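Local coordinates for putative cell wall hydrolase phosphatase-associated protein (Clostridioides difficile, PDB 7CFL) that probably cleaves peptide bonds in cell-wall peptidoglycan as the C-terminal NlpC/P60-family catalytic domain of an autolysin, a cysteine-type endopeptidase, at residues A[49-55]-A[134-138]. Numbering follows the deposited sequence.
Sequences MKKSVGV and ARRVL
Met49, the buried member of this contact, reaches from helix 41-53 to the side chain of Val137, just past the end of strand 131-136. Its chain is bent at chi2 (-52°), and the thioether end lies against a single methyl: Val137 CG2 sits 3.9 Å from Met49 CE and equally close to Met49 SD. This is the tight side. Val17 of helix 13-22, Ile57 and Leu81 of strand 81-84 also touch Met49, which places the side chain between helix 13-22 and the sheet.

The solvent side is thinner rather than wider. Leu138, the exposed last residue of the chain, has one close contact, Leu138 CD2 to Val53 CG2 at 3.8 Å, the two side chains meeting nearly at right angles. Val55 CG2 comes no nearer than 4.4 Å to Leu138 CD2, and Met49 SD stays 4.3 Å from Leu138 CD2. Gly54, with positive phi, turns the chain out of the helix, and Val55 N bonds back to Met49 O (3.1 Å), bringing Val55 round to face Val137. There Val55 CG1 lies 3.9 Å from Val137 O and 4.2 Å from Val137 CB.

Every side-chain pair here is apolar, with neither a hydrogen bond nor a salt bridge between the segments. Between these two segments the tail is therefore held by van der Waals packing and the burial of apolar surface, while the preceding strand has polar partners, among them the Arg136–Asp80 salt bridge and backbone hydrogen bonds to Thr69 and Leu81.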
ATOM      1  N   MET A  49       1.995  -4.922  -8.102  1.00 20.43           N
ATOM      2  CA  MET A  49       2.491  -6.308  -7.883  1.00 20.94           C
ATOM      3  C   MET A  49       2.374  -7.153  -9.155  1.00 23.34           C
ATOM      4  O   MET A  49       3.336  -7.867  -9.499  1.00 23.35           O
ATOM      5  CB  MET A  49       1.750  -6.960  -6.713  1.00 20.87           C
ATOM      6  CG  MET A  49       2.255  -6.477  -5.327  1.00 23.02           C
ATOM      7  SD  MET A  49       4.062  -6.617  -5.099  1.00 24.00           S
ATOM      8  CE  MET A  49       4.217  -5.518  -3.691  1.00 26.90           C
ATOM      9  N   LYS A  50       1.241  -7.057  -9.861  1.00 22.36           N
ATOM     10  CA  LYS A  50       0.963  -7.876 -11.068  1.00 24.35           C
ATOM     11  C   LYS A  50       1.907  -7.451 -12.215  1.00 20.54           C
ATOM     12  O   LYS A  50       2.429  -8.339 -12.897  1.00 25.59           O
ATOM     13  CB  LYS A  50      -0.515  -7.738 -11.468  1.00 27.85           C
ATOM     14  CG  LYS A  50      -0.906  -8.424 -12.774  1.00 31.18           C
ATOM     15  CD  LYS A  50      -2.360  -8.206 -13.153  1.00 42.17           C
ATOM     16  CE  LYS A  50      -2.650  -6.828 -13.723  1.00 49.99           C
ATOM     17  NZ  LYS A  50      -4.056  -6.698 -14.183  1.00 54.91           N
ATOM     18  N   LYS A  51       2.128  -6.144 -12.399  1.00 20.16           N
ATOM     19  CA  LYS A  51       2.792  -5.582 -13.608  1.00 25.46           C
ATOM     20  C   LYS A  51       4.310  -5.600 -13.434  1.00 24.20           C
ATOM     21  O   LYS A  51       5.023  -5.781 -14.447  1.00 30.44           O
ATOM     22  CB  LYS A  51       2.313  -4.163 -13.889  1.00 27.24           C
ATOM     23  CG  LYS A  51       0.919  -4.104 -14.495  1.00 35.03           C
ATOM     24  CD  LYS A  51       0.850  -4.398 -15.993  1.00 47.45           C
ATOM     25  CE  LYS A  51      -0.046  -3.432 -16.738  1.00 53.79           C
ATOM     26  NZ  LYS A  51      -0.201  -3.796 -18.165  1.00 59.91           N
ATOM     27  N   SER A  52       4.810  -5.416 -12.212  1.00 23.27           N
ATOM     28  CA  SER A  52       6.265  -5.320 -11.985  1.00 26.74           C
ATOM     29  C   SER A  52       6.871  -6.728 -12.077  1.00 24.08           C
ATOM     30  O   SER A  52       7.760  -6.952 -12.927  1.00 24.24           O
ATOM     31  CB  SER A  52       6.553  -4.641 -10.671  1.00 24.80           C
ATOM     32  OG  SER A  52       5.945  -5.330  -9.604  1.00 24.50           O
ATOM     33  N   VAL A  53       6.358  -7.651 -11.271  1.00 25.92           N
ATOM     34  CA  VAL A  53       6.989  -8.974 -10.989  1.00 28.13           C
ATOM     35  C   VAL A  53       5.988 -10.128 -11.139  1.00 27.07           C
ATOM     36  O   VAL A  53       6.409 -11.269 -10.946  1.00 29.47           O
ATOM     37  CB  VAL A  53       7.662  -8.966  -9.598  1.00 28.91           C
ATOM     38  CG1 VAL A  53       8.829  -7.998  -9.572  1.00 32.08           C
ATOM     39  CG2 VAL A  53       6.692  -8.663  -8.470  1.00 27.81           C
ATOM     40  N   GLY A  54       4.729  -9.883 -11.519  1.00 24.96           N
ATOM     41  CA  GLY A  54       3.761 -10.970 -11.800  1.00 27.36           C
ATOM     42  C   GLY A  54       3.326 -11.694 -10.530  1.00 26.45           C
ATOM     43  O   GLY A  54       3.023 -12.892 -10.583  1.00 29.12           O
ATOM     44  N   VAL A  55       3.245 -10.963  -9.427  1.00 25.60           N
ATOM     45  CA  VAL A  55       2.716 -11.489  -8.143  1.00 26.14           C
ATOM     46  C   VAL A  55       1.251 -11.073  -8.069  1.00 25.83           C
ATOM     47  O   VAL A  55       0.970  -9.850  -8.244  1.00 25.92           O
ATOM     48  CB  VAL A  55       3.531 -10.946  -6.972  1.00 26.37           C
ATOM     49  CG1 VAL A  55       2.757 -11.026  -5.674  1.00 23.98           C
ATOM     50  CG2 VAL A  55       4.873 -11.645  -6.906  1.00 23.65           C
ATOM     51  N   ALA A 134       1.445  -5.944   8.473  1.00 20.87           N
ATOM     52  CA  ALA A 134       2.243  -5.915   7.249  1.00 22.03           C
ATOM     53  C   ALA A 134       2.323  -7.327   6.693  1.00 19.75           C
ATOM     54  O   ALA A 134       2.214  -8.286   7.472  1.00 20.93           O
ATOM     55  CB  ALA A 134       3.575  -5.317   7.557  1.00 21.27           C
ATOM     56  N   ARG A 135       2.531  -7.439   5.387  1.00 18.92           N
ATOM     57  CA  ARG A 135       2.666  -8.722   4.675  1.00 19.93           C
ATOM     58  C   ARG A 135       3.783  -8.633   3.630  1.00 22.07           C
ATOM     59  O   ARG A 135       3.908  -7.581   2.940  1.00 22.15           O
ATOM     60  CB  ARG A 135       1.358  -9.101   3.987  1.00 22.03           C
ATOM     61  CG  ARG A 135       0.204  -9.380   4.924  1.00 19.25           C
ATOM     62  CD  ARG A 135       0.361 -10.702   5.628  1.00 22.68           C
ATOM     63  NE  ARG A 135      -0.786 -10.935   6.477  1.00 24.64           N
ATOM     64  CZ  ARG A 135      -0.930 -11.983   7.298  1.00 25.56           C
ATOM     65  NH1 ARG A 135      -0.039 -12.957   7.321  1.00 22.39           N
ATOM     66  NH2 ARG A 135      -2.017 -12.089   8.031  1.00 24.90           N
ATOM     67  N   ARG A 136       4.566  -9.710   3.547  1.00 19.71           N
ATOM     68  CA  ARG A 136       5.648  -9.921   2.563  1.00 21.16           C
ATOM     69  C   ARG A 136       5.093 -10.864   1.491  1.00 22.19           C
ATOM     70  O   ARG A 136       4.609 -11.961   1.839  1.00 21.26           O
ATOM     71  CB  ARG A 136       6.906 -10.448   3.255  1.00 22.26           C
ATOM     72  CG  ARG A 136       8.100 -10.525   2.320  1.00 21.89           C
ATOM     73  CD  ARG A 136       9.361 -10.674   3.151  1.00 23.38           C
ATOM     74  NE  ARG A 136       9.475  -9.472   3.957  1.00 24.21           N
ATOM     75  CZ  ARG A 136      10.003  -9.402   5.182  1.00 23.68           C
ATOM     76  NH1 ARG A 136      10.468 -10.478   5.789  1.00 30.71           N
ATOM     77  NH2 ARG A 136      10.036  -8.247   5.811  1.00 23.08           N
ATOM     78  N   VAL A 137       5.008 -10.354   0.257  1.00 23.82           N
ATOM     79  CA  VAL A 137       4.481 -11.129  -0.904  1.00 27.09           C
ATOM     80  C   VAL A 137       5.591 -11.479  -1.918  1.00 24.17           C
ATOM     81  O   VAL A 137       5.288 -12.224  -2.891  1.00 29.29           O
ATOM     82  CB  VAL A 137       3.313 -10.352  -1.544  1.00 26.08           C
ATOM     83  CG1 VAL A 137       2.136 -10.244  -0.589  1.00 22.82           C
ATOM     84  CG2 VAL A 137       3.727  -8.970  -2.018  1.00 28.02           C
ATOM     85  N   LEU A 138       6.787 -10.906  -1.783  1.00 24.93           N
ATOM     86  CA  LEU A 138       7.978 -11.173  -2.642  1.00 33.80           C
ATOM     87  C   LEU A 138       8.879 -12.238  -2.007  1.00 39.05           C
ATOM     88  O   LEU A 138       8.922 -12.516  -0.784  1.00 49.35           O
ATOM     89  CB  LEU A 138       8.801  -9.892  -2.824  1.00 31.22           C
ATOM     90  CG  LEU A 138       8.065  -8.683  -3.383  1.00 27.90           C
ATOM     91  CD1 LEU A 138       8.914  -7.442  -3.256  1.00 33.68           C
ATOM     92  CD2 LEU A 138       7.666  -8.912  -4.833  1.00 29.34           C
ATOM     93  OXT LEU A 138       9.628 -12.824  -2.767  1.00 43.74           O
TER